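Local coordinates for G-protein interacting protein 1 (PDB 5Z1N), which probably binds heterotrimeric G proteins through their beta/gamma subunits, its C-terminal TNFAIP8-like domain being a helical bundle that holds phospholipid acyl chains, at residues F49-D53 with S54-Q58; Q107-V110 with T111-P115; D61-K64 with V65-L69. All blocks are in the same frame, centred on the assembly; numbering follows the deposited sequence.

How the interactions relate
Three local contacts lie on neighbouring parts of one helical bundle. Interaction 1 is a surface turn where helix 31-53 ends, while interactions 2 and 3 are partly buried stretches of helices 92-113 and 59-81. All three meet one another by packing: Ile57 and Ile52 of interaction 1 touch Leu62 of interaction 3, Leu112 of interaction 2 touches both Ile57 and Leu62, and Glu108 and Thr109 pack on Val65. Their chemistry follows their place. The turn relies on backbone N-H groups bonded to the last helical carbonyls and on an aromatic side chain, interaction 2 on hydroxyls bonded to backbone carbonyls, and interaction 3 on ordinary helix bonds beside a sodium ion and an acyl chain.

Interaction 1. Residues F49-D53 with S54-Q58; sequences FFYID and SKAIQ. With PEF (di-palmitoyl-3-sn-phosphatidylethanolamine), chain B.
Tyr51 touches the turn that follows it at two places, CB and the CD1 edge of its ring. Its CB packs against the end of Ile57, 3.6 Å from CD1, while the ring edge at CD1 meets the methyl CB of Ala56 at 3.7 Å, near the plane of the ring. The tyrosine CG is anti to the carbonyl carbon (chi1 -70°), which carries the ring past Ala56 and leads its hydroxyl away to Lys47. Phe50, the next residue back, brings an edge over this ring, its CD2 lying above the centre of one face of Tyr51. Phe116, from a loop, also stacks with Tyr51 and touches Ala56 and Ile57.

These side chains pack at the C-terminal end of helix 31-53. Lys55 is the first residue to leave helical geometry, and its positive phi (68°) ends the helix, so the chain swings back and Ile57 returns over the last turn. Lys55 N donates to Ile52 O at 3.0 Å, from above the carbonyl plane. Ile57 N reaches Tyr51 O at 2.8 Å, again from well outside the plane, so the backbone holds Ile57 directly against the residue its side chain covers. Ser54 N closes a regular helical bond to Phe50 O, and Ser54 OG adds a weak one to the same oxygen, its hydroxyl set between the backbone N and the carbonyl carbon (chi1 73°).

Ile52 CG1 also approaches Ile57 CB at 4.3 Å, and both isoleucines continue onto Leu62 of helix 59-81. Phe49 turns away from the turn altogether; its ring tip CZ lies 3.6 Å from C1 of the bound phosphatidylethanolamine, where the lipid's glycerol joins its phosphate, and the ring also touches Ile167.

Interaction 2. Residues Q107-V110 with T111-P115; sequences QETV and TLLTP
The C-terminal end of helix 92-113 and the residue after it carry threonines whose hydroxyls lie close to carbonyls of the turn before. Thr109 and Leu113, one turn apart, run side by side, with CG2 of the threonine 4.0 Å from CD1 of the leucine. This buried pair rests on Ile44 of helix 31-53, and Leu113 also touches Ile125 of helix 119-132. Thr109 OG1 bonds back to Ala105 O. On the more exposed side Glu108 and Thr111 point the same way. A bend at chi2 (-47°) brings the carboxylate round so that OE1 stands 4.1 Å from Thr111 CB. One water donates to Glu108 OE2 at 3.0 Å and makes an unusually short contact, 2.5 Å, with Thr111 OG1.

Backbone bonds run from Thr111 N to Gln107 O, Leu112 N to Glu108 O and Leu113 N to Thr109 O. Val110 O takes two hydrogen bonds, and a third, weak one from Thr114 N. Leu113 N, shared with Thr109 O, approaches it at 3.0 Å from one face of the carbonyl plane, while Thr114 OG1, held beside its own backbone N, donates to Val110 O at 2.8 Å from the opposite face.

Interaction 3. Residues D61-K64 with V65-L69; sequences DLAK and VDRAL. With NA (sodium ion), chain D; PEF (di-palmitoyl-3-sn-phosphatidylethanolamine), chain B.
Val65 sits against Leu62 one turn back on helix 59-81, with Leu62 CD1 4.4 Å from Val65 CB. The two methyls of the valine serve different neighbours. CG1, anti to the backbone N (chi1 -173°), is directed at an acyl chain of the bound phosphatidylethanolamine and comes 3.8 Å from its C39; CG2, beside the backbone N, lies next to a sodium ion. That ion is bound by the carbonyl oxygen of Asp61 at 2.4 Å and by a water at 2.7 Å; the methyl CG2 of Val65 lines the site, a carbon that gives the ion no oxygen. Leu69, a further turn along, touches the same lipid carbon with CD1 at 3.6 Å, so the two residues line one wall of the lipid pocket. Replacing Val65 with alanine would probably open a gap beside C39 of the lipid and remove the methyl contacts to Glu108 and Thr109 of helix 92-113.

Asp66 turns to another side. Its CG is also anti to the backbone N (chi1 168°), and both carboxylate oxygens have partners beyond this turn, OD1 taking the N-H of Leu166 and OD2 a salt bridge from Arg70. The backbone here is held by a nearly straight bond from Asp66 N to Leu62 O, 2.9 Å. In one of its two deposited conformers, so doubtfully, Arg67 NH1 comes 3.5 Å from Ala63 CB. This division of faces is consistent with a helix that offers hydrocarbon to the lipid tail while its buried carboxylate is compensated by an N-H and a guanidinium.

Interaction 1. Residues F49-D53 with S54-Q58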
loop_
_atom_site.group_PDB
_atom_site.type_symbol
_atom_site.label_atom_id
_atom_site.label_comp_id
_atom_site.label_asym_id
_atom_site.label_seq_id
_atom_site.Cartn_x
_atom_site.Cartn_y
_atom_site.Cartn_z
ATOM N N PHE A 49 -1.161 4.952 -13.530
ATOM C CA PHE A 49 -0.601 6.204 -14.034
ATOM C C PHE A 49 -0.689 6.274 -15.553
ATOM O O PHE A 49 -0.931 7.346 -16.120
ATOM C CB PHE A 49 0.853 6.351 -13.579
ATOM C CG PHE A 49 1.012 6.533 -12.094
ATOM C CD1 PHE A 49 0.201 7.413 -11.399
ATOM C CD2 PHE A 49 1.977 5.825 -11.396
ATOM C CE1 PHE A 49 0.348 7.582 -10.035
ATOM C CE2 PHE A 49 2.128 5.990 -10.033
ATOM C CZ PHE A 49 1.312 6.869 -9.351
ATOM N N PHE A 50 -0.495 5.138 -16.226
ATOM C CA PHE A 50 -0.536 5.114 -17.683
ATOM C C PHE A 50 -1.912 5.507 -18.198
ATOM O O PHE A 50 -2.034 6.331 -19.112
ATOM C CB PHE A 50 -0.145 3.729 -18.200
ATOM C CG PHE A 50 -0.260 3.580 -19.694
ATOM C CD1 PHE A 50 0.785 3.956 -20.524
ATOM C CD2 PHE A 50 -1.408 3.055 -20.269
ATOM C CE1 PHE A 50 0.683 3.820 -21.897
ATOM C CE2 PHE A 50 -1.515 2.917 -21.641
ATOM C CZ PHE A 50 -0.470 3.296 -22.456
ATOM N N TYR A 51 -2.969 4.929 -17.623
ATOM C CA TYR A 51 -4.301 5.240 -18.130
ATOM C C TYR A 51 -4.843 6.563 -17.609
ATOM O O TYR A 51 -5.766 7.118 -18.216
ATOM C CB TYR A 51 -5.266 4.104 -17.815
ATOM C CG TYR A 51 -4.958 2.885 -18.639
ATOM C CD1 TYR A 51 -5.287 2.832 -19.989
ATOM C CD2 TYR A 51 -4.306 1.803 -18.085
ATOM C CE1 TYR A 51 -4.987 1.722 -20.754
ATOM C CE2 TYR A 51 -4.009 0.701 -18.838
ATOM C CZ TYR A 51 -4.346 0.654 -20.169
ATOM O OH TYR A 51 -4.037 -0.467 -20.905
ATOM N N ILE A 52 -4.294 7.085 -16.512
ATOM C CA ILE A 52 -4.570 8.473 -16.155
ATOM C C ILE A 52 -3.966 9.410 -17.196
ATOM O O ILE A 52 -4.635 10.320 -17.699
ATOM C CB ILE A 52 -4.044 8.785 -14.742
ATOM C CG1 ILE A 52 -4.957 8.172 -13.681
ATOM C CG2 ILE A 52 -3.917 10.294 -14.533
ATOM C CD1 ILE A 52 -4.337 8.147 -12.296
ATOM N N ASP A 53 -2.698 9.177 -17.555
ATOM C CA ASP A 53 -2.008 10.064 -18.490
ATOM C C ASP A 53 -2.617 9.994 -19.886
ATOM O O ASP A 53 -2.744 11.019 -20.567
ATOM C CB ASP A 53 -0.520 9.716 -18.544
ATOM C CG ASP A 53 0.171 9.907 -17.212
ATOM O OD1 ASP A 53 -0.379 10.624 -16.352
ATOM O OD2 ASP A 53 1.265 9.334 -17.019
ATOM N N SER A 54 -2.987 8.798 -20.338
ATOM C CA SER A 54 -3.639 8.682 -21.637
ATOM C C SER A 54 -5.088 9.143 -21.607
ATOM O O SER A 54 -5.744 9.123 -22.654
ATOM C CB SER A 54 -3.562 7.239 -22.136
ATOM O OG SER A 54 -4.446 6.409 -21.406
ATOM N N LYS A 55 -5.592 9.546 -20.442
ATOM C CA LYS A 55 -6.951 10.035 -20.227
ATOM C C LYS A 55 -8.005 8.952 -20.405
ATOM O O LYS A 55 -9.197 9.268 -20.497
ATOM C CB LYS A 55 -7.273 11.232 -21.132
ATOM C CG LYS A 55 -6.224 12.333 -21.081
ATOM C CD LYS A 55 -6.812 13.688 -21.432
ATOM C CE LYS A 55 -5.776 14.790 -21.275
ATOM N NZ LYS A 55 -4.680 14.666 -22.277
ATOM N N ALA A 56 -7.606 7.678 -20.452
ATOM C CA ALA A 56 -8.590 6.602 -20.402
ATOM C C ALA A 56 -9.277 6.552 -19.046
ATOM O O ALA A 56 -10.421 6.093 -18.946
ATOM C CB ALA A 56 -7.928 5.260 -20.715
ATOM N N ILE A 57 -8.595 7.012 -18.000
ATOM C CA ILE A 57 -9.175 7.193 -16.675
ATOM C C ILE A 57 -9.172 8.680 -16.360
ATOM O O ILE A 57 -8.171 9.368 -16.588
ATOM C CB ILE A 57 -8.401 6.420 -15.590
ATOM C CG1 ILE A 57 -8.262 4.946 -15.962
ATOM C CG2 ILE A 57 -9.108 6.545 -14.261
ATOM C CD1 ILE A 57 -7.463 4.147 -14.949
ATOM N N GLN A 58 -10.288 9.175 -15.837
ATOM C CA GLN A 58 -10.377 10.564 -15.417
ATOM C C GLN A 58 -10.026 10.687 -13.940
ATOM O O GLN A 58 -10.272 9.775 -13.146
ATOM C CB GLN A 58 -11.776 11.123 -15.678
ATOM C CG GLN A 58 -12.312 10.818 -17.067
ATOM C CD GLN A 58 -12.502 12.071 -17.899
ATOM O OE1 GLN A 58 -12.072 13.158 -17.509
ATOM N NE2 GLN A 58 -13.144 11.927 -19.053
HETATM C C2 PEF B . 4.255 8.943 -7.328
HETATM C C1 PEF B . 3.219 9.714 -8.136
HETATM N N PEF B . 1.146 15.195 -7.187
HETATM C C3 PEF B . 5.084 9.869 -6.452
HETATM C C4 PEF B . 0.852 13.033 -8.233
HETATM C C5 PEF B . 0.314 14.451 -8.108
HETATM C C10 PEF B . 4.207 6.756 -6.371
HETATM C C11 PEF B . 3.464 5.612 -5.728
HETATM C C12 PEF B . 4.261 4.979 -4.592
HETATM C C13 PEF B . 3.320 4.071 -3.806
HETATM C C14 PEF B . 4.019 3.246 -2.731
HETATM C C15 PEF B . 2.963 2.665 -1.794
HETATM C C16 PEF B . 3.565 1.728 -0.758
HETATM C C17 PEF B . 2.596 1.470 0.392
HETATM C C18 PEF B . 1.186 1.161 -0.101
HETATM C C19 PEF B . 0.513 0.103 0.767
HETATM C C20 PEF B . 0.596 0.433 2.254
HETATM C C21 PEF B . 1.133 -0.759 3.037
HETATM C C22 PEF B . 1.349 -0.413 4.505
HETATM C C23 PEF B . 2.232 -1.452 5.190
HETATM C C24 PEF B . 2.342 -1.170 6.683
HETATM C C25 PEF B . 3.351 -2.084 7.343
HETATM C C30 PEF B . 4.463 9.575 -4.075
HETATM C C31 PEF B . 3.643 9.967 -2.870
HETATM C C32 PEF B . 2.526 8.953 -2.650
HETATM C C33 PEF B . 1.457 9.059 -3.731
HETATM C C34 PEF B . 0.757 7.719 -3.929
HETATM C C35 PEF B . -0.447 7.856 -4.855
HETATM C C36 PEF B . -0.784 6.528 -5.523
HETATM C C37 PEF B . -2.209 6.508 -6.067
HETATM C C38 PEF B . -2.457 5.248 -6.893
HETATM C C39 PEF B . -3.695 4.498 -6.411
HETATM C C40 PEF B . -3.977 3.260 -7.256
HETATM C C41 PEF B . -2.824 2.262 -7.217
HETATM C C42 PEF B . -2.587 1.712 -5.813
HETATM C C43 PEF B . -1.567 0.580 -5.844
HETATM C C44 PEF B . -1.284 0.041 -4.448
HETATM C C45 PEF B . -0.448 -1.219 -4.521
HETATM O O4 PEF B . 5.337 6.622 -6.803
HETATM O O5 PEF B . 5.280 8.670 -4.010
HETATM O O2 PEF B . 3.554 8.048 -6.475
HETATM O O3 PEF B . 4.277 10.255 -5.344
HETATM O O1P PEF B . 3.889 12.653 -10.364
HETATM O O2P PEF B . 1.725 11.201 -10.005
HETATM O O3P PEF B . 3.689 11.027 -8.411
HETATM O O4P PEF B . 2.261 13.060 -8.456
HETATM P P PEF B . 2.895 11.970 -9.448
HETATM O O HOH W 1 -2.894 13.837 -19.568
#

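Interaction 2. Residues Q107-V110 with T111-P115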
loop_
_atom_site.group_PDB
_atom_site.type_symbol
_atom_site.label_atom_id
_atom_site.label_comp_id
_atom_site.label_asym_id
_atom_site.label_seq_id
_atom_site.Cartn_x
_atom_site.Cartn_y
_atom_site.Cartn_z
ATOM N N GLN A 107 -10.944 -3.014 -3.725
ATOM C CA GLN A 107 -12.113 -3.159 -4.576
ATOM C C GLN A 107 -12.145 -2.062 -5.625
ATOM O O GLN A 107 -12.314 -2.336 -6.823
ATOM C CB GLN A 107 -13.376 -3.152 -3.717
ATOM C CG GLN A 107 -13.459 -4.364 -2.795
ATOM C CD GLN A 107 -14.573 -4.263 -1.776
ATOM O OE1 GLN A 107 -15.059 -3.172 -1.475
ATOM N NE2 GLN A 107 -14.980 -5.402 -1.232
ATOM N N GLU A 108 -11.870 -0.823 -5.216
ATOM C CA GLU A 108 -12.001 0.253 -6.183
ATOM C C GLU A 108 -10.896 0.176 -7.220
ATOM O O GLU A 108 -11.149 0.415 -8.408
ATOM C CB GLU A 108 -12.027 1.603 -5.475
ATOM C CG GLU A 108 -13.315 1.825 -4.695
ATOM C CD GLU A 108 -14.557 1.478 -5.504
ATOM O OE1 GLU A 108 -14.634 1.862 -6.691
ATOM O OE2 GLU A 108 -15.461 0.813 -4.951
ATOM N N THR A 109 -9.694 -0.241 -6.813
ATOM C CA THR A 109 -8.646 -0.412 -7.807
ATOM C C THR A 109 -9.056 -1.474 -8.816
ATOM O O THR A 109 -8.896 -1.282 -10.028
ATOM C CB THR A 109 -7.317 -0.761 -7.137
ATOM O OG1 THR A 109 -6.940 0.304 -6.258
ATOM C CG2 THR A 109 -6.220 -0.935 -8.184
ATOM N N VAL A 110 -9.666 -2.564 -8.338
ATOM C CA VAL A 110 -10.160 -3.584 -9.256
ATOM C C VAL A 110 -11.138 -2.952 -10.233
ATOM O O VAL A 110 -11.001 -3.083 -11.459
ATOM C CB VAL A 110 -10.800 -4.747 -8.477
ATOM C CG1 VAL A 110 -11.688 -5.579 -9.390
ATOM C CG2 VAL A 110 -9.719 -5.621 -7.849
ATOM N N THR A 111 -12.089 -2.179 -9.702
ATOM C CA THR A 111 -13.073 -1.550 -10.568
ATOM C C THR A 111 -12.390 -0.613 -11.550
ATOM O O THR A 111 -12.766 -0.549 -12.726
ATOM C CB THR A 111 -14.108 -0.809 -9.725
ATOM O OG1 THR A 111 -14.839 -1.757 -8.937
ATOM C CG2 THR A 111 -15.075 -0.033 -10.616
ATOM N N LEU A 112 -11.337 0.069 -11.100
ATOM C CA LEU A 112 -10.656 1.009 -11.975
ATOM C C LEU A 112 -9.978 0.294 -13.134
ATOM O O LEU A 112 -9.931 0.820 -14.251
ATOM C CB LEU A 112 -9.634 1.819 -11.180
ATOM C CG LEU A 112 -9.217 3.159 -11.777
ATOM C CD1 LEU A 112 -10.417 4.080 -11.898
ATOM C CD2 LEU A 112 -8.131 3.794 -10.926
ATOM N N LEU A 113 -9.454 -0.909 -12.898
ATOM C CA LEU A 113 -8.557 -1.517 -13.869
ATOM C C LEU A 113 -9.190 -2.671 -14.624
ATOM O O LEU A 113 -8.537 -3.258 -15.497
ATOM C CB LEU A 113 -7.265 -1.973 -13.181
ATOM C CG LEU A 113 -6.372 -0.799 -12.764
ATOM C CD1 LEU A 113 -5.160 -1.273 -11.982
ATOM C CD2 LEU A 113 -5.950 0.022 -13.982
ATOM N N THR A 114 -10.443 -3.002 -14.321
ATOM C CA THR A 114 -11.144 -4.053 -15.053
ATOM C C THR A 114 -11.168 -3.841 -16.565
ATOM O O THR A 114 -10.943 -4.821 -17.294
ATOM C CB THR A 114 -12.565 -4.191 -14.485
ATOM O OG1 THR A 114 -12.496 -4.773 -13.176
ATOM C CG2 THR A 114 -13.431 -5.065 -15.384
ATOM N N PRO A 115 -11.408 -2.636 -17.103
ATOM C CA PRO A 115 -11.387 -2.481 -18.568
ATOM C C PRO A 115 -10.013 -2.648 -19.201
ATOM O O PRO A 115 -9.934 -2.682 -20.437
ATOM C CB PRO A 115 -11.910 -1.052 -18.783
ATOM C CG PRO A 115 -12.589 -0.685 -17.515
ATOM C CD PRO A 115 -11.823 -1.385 -16.445
HETATM O O HOH W 2 -16.457 -1.044 -7.105
#

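Interaction 3. Residues D61-K64 with V65-L69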
loop_
_atom_site.group_PDB
_atom_site.type_symbol
_atom_site.label_atom_id
_atom_site.label_comp_id
_atom_site.label_asym_id
_atom_site.label_seq_id
_atom_site.Cartn_x
_atom_site.Cartn_y
_atom_site.Cartn_z
ATOM N N ASP A 61 -12.484 9.700 -11.318
ATOM C CA ASP A 61 -12.646 8.267 -11.089
ATOM C C ASP A 61 -11.675 7.751 -10.037
ATOM O O ASP A 61 -11.938 6.725 -9.402
ATOM C CB ASP A 61 -12.451 7.498 -12.395
ATOM C CG ASP A 61 -13.161 8.145 -13.568
ATOM O OD1 ASP A 61 -14.295 8.635 -13.385
ATOM O OD2 ASP A 61 -12.580 8.164 -14.674
ATOM N N LEU A 62 -10.550 8.443 -9.841
ATOM C CA LEU A 62 -9.571 8.019 -8.848
ATOM C C LEU A 62 -10.026 8.303 -7.424
ATOM O O LEU A 62 -9.492 7.692 -6.487
ATOM C CB LEU A 62 -8.232 8.710 -9.101
ATOM C CG LEU A 62 -7.153 7.896 -9.815
ATOM C CD1 LEU A 62 -6.708 6.720 -8.957
ATOM C CD2 LEU A 62 -7.665 7.417 -11.154
ATOM N N ALA A 63 -11.005 9.198 -7.248
ATOM C CA ALA A 63 -11.374 9.680 -5.918
ATOM C C ALA A 63 -11.580 8.533 -4.936
ATOM O O ALA A 63 -10.985 8.514 -3.851
ATOM C CB ALA A 63 -12.634 10.542 -6.009
ATOM N N LYS A 64 -12.399 7.548 -5.326
ATOM C CA LYS A 64 -12.711 6.423 -4.449
ATOM C C LYS A 64 -11.446 5.759 -3.920
ATOM O O LYS A 64 -11.330 5.485 -2.720
ATOM C CB LYS A 64 -13.571 5.400 -5.193
ATOM C CG LYS A 64 -14.853 5.944 -5.798
ATOM C CD LYS A 64 -15.740 4.796 -6.266
ATOM C CE LYS A 64 -17.012 5.288 -6.935
ATOM N NZ LYS A 64 -18.061 4.223 -6.964
ATOM N N VAL A 65 -10.489 5.476 -4.804
ATOM C CA VAL A 65 -9.249 4.856 -4.349
ATOM C C VAL A 65 -8.494 5.817 -3.443
ATOM O O VAL A 65 -8.082 5.460 -2.330
ATOM C CB VAL A 65 -8.392 4.410 -5.548
ATOM C CG1 VAL A 65 -7.192 3.602 -5.073
ATOM C CG2 VAL A 65 -9.224 3.591 -6.522
ATOM N N ASP A 66 -8.367 7.072 -3.882
ATOM C CA ASP A 66 -7.606 8.065 -3.137
ATOM C C ASP A 66 -8.065 8.115 -1.687
ATOM O O ASP A 66 -7.299 7.814 -0.759
ATOM C CB ASP A 66 -7.757 9.431 -3.811
ATOM C CG ASP A 66 -7.239 10.564 -2.957
ATOM O OD1 ASP A 66 -6.007 10.708 -2.851
ATOM O OD2 ASP A 66 -8.064 11.315 -2.398
ATOM N N ARG A 67 -9.346 8.433 -1.489
ATOM C CA ARG A 67 -9.899 8.506 -0.141
ATOM C C ARG A 67 -9.593 7.238 0.644
ATOM O O ARG A 67 -9.078 7.297 1.769
ATOM C CB ARG A 67 -11.407 8.751 -0.208
ATOM C CG ARG A 67 -11.787 10.216 -0.336
ATOM C CD ARG A 67 -13.286 10.418 -0.169
ATOM N NE ARG A 67 -13.985 10.427 -1.451
ATOM C CZ ARG A 67 -14.109 11.497 -2.228
ATOM N NH1 ARG A 67 -14.762 11.412 -3.378
ATOM N NH2 ARG A 67 -13.578 12.655 -1.856
ATOM N N ALA A 68 -9.869 6.074 0.045
ATOM C CA ALA A 68 -9.653 4.826 0.766
ATOM C C ALA A 68 -8.206 4.723 1.218
ATOM O O ALA A 68 -7.926 4.507 2.406
ATOM C CB ALA A 68 -10.040 3.632 -0.107
ATOM N N LEU A 69 -7.273 4.962 0.295
ATOM C CA LEU A 69 -5.863 4.864 0.645
ATOM C C LEU A 69 -5.544 5.801 1.796
ATOM O O LEU A 69 -4.930 5.398 2.790
ATOM C CB LEU A 69 -4.993 5.179 -0.571
ATOM C CG LEU A 69 -4.953 4.105 -1.658
ATOM C CD1 LEU A 69 -4.149 4.598 -2.848
ATOM C CD2 LEU A 69 -4.372 2.808 -1.113
HETATM NA NA NA D . -11.797 5.330 -7.496
HETATM C C2 PEF B . 4.255 8.943 -7.328
HETATM C C1 PEF B . 3.219 9.714 -8.136
HETATM N N PEF B . 1.146 15.195 -7.187
HETATM C C3 PEF B . 5.084 9.869 -6.452
HETATM C C4 PEF B . 0.852 13.033 -8.233
HETATM C C5 PEF B . 0.314 14.451 -8.108
HETATM C C10 PEF B . 4.207 6.756 -6.371
HETATM C C11 PEF B . 3.464 5.612 -5.728
HETATM C C12 PEF B . 4.261 4.979 -4.592
HETATM C C13 PEF B . 3.320 4.071 -3.806
HETATM C C14 PEF B . 4.019 3.246 -2.731
HETATM C C15 PEF B . 2.963 2.665 -1.794
HETATM C C16 PEF B . 3.565 1.728 -0.758
HETATM C C17 PEF B . 2.596 1.470 0.392
HETATM C C18 PEF B . 1.186 1.161 -0.101
HETATM C C19 PEF B . 0.513 0.103 0.767
HETATM C C20 PEF B . 0.596 0.433 2.254
HETATM C C21 PEF B . 1.133 -0.759 3.037
HETATM C C22 PEF B . 1.349 -0.413 4.505
HETATM C C23 PEF B . 2.232 -1.452 5.190
HETATM C C24 PEF B . 2.342 -1.170 6.683
HETATM C C25 PEF B . 3.351 -2.084 7.343
HETATM C C30 PEF B . 4.463 9.575 -4.075
HETATM C C31 PEF B . 3.643 9.967 -2.870
HETATM C C32 PEF B . 2.526 8.953 -2.650
HETATM C C33 PEF B . 1.457 9.059 -3.731
HETATM C C34 PEF B . 0.757 7.719 -3.929
HETATM C C35 PEF B . -0.447 7.856 -4.855
HETATM C C36 PEF B . -0.784 6.528 -5.523
HETATM C C37 PEF B . -2.209 6.508 -6.067
HETATM C C38 PEF B . -2.457 5.248 -6.893
HETATM C C39 PEF B . -3.695 4.498 -6.411
HETATM C C40 PEF B . -3.977 3.260 -7.256
HETATM C C41 PEF B . -2.824 2.262 -7.217
HETATM C C42 PEF B . -2.587 1.712 -5.813
HETATM C C43 PEF B . -1.567 0.580 -5.844
HETATM C C44 PEF B . -1.284 0.041 -4.448
HETATM C C45 PEF B . -0.448 -1.219 -4.521
HETATM O O4 PEF B . 5.337 6.622 -6.803
HETATM O O5 PEF B . 5.280 8.670 -4.010
HETATM O O2 PEF B . 3.554 8.048 -6.475
HETATM O O3 PEF B . 4.277 10.255 -5.344
HETATM O O1P PEF B . 3.889 12.653 -10.364
HETATM O O2P PEF B . 1.725 11.201 -10.005
HETATM O O3P PEF B . 3.689 11.027 -8.411
HETATM O O4P PEF B . 2.261 13.060 -8.456
HETATM P P PEF B . 2.895 11.970 -9.448
HETATM O O HOH W 3 -12.847 2.994 -8.381
#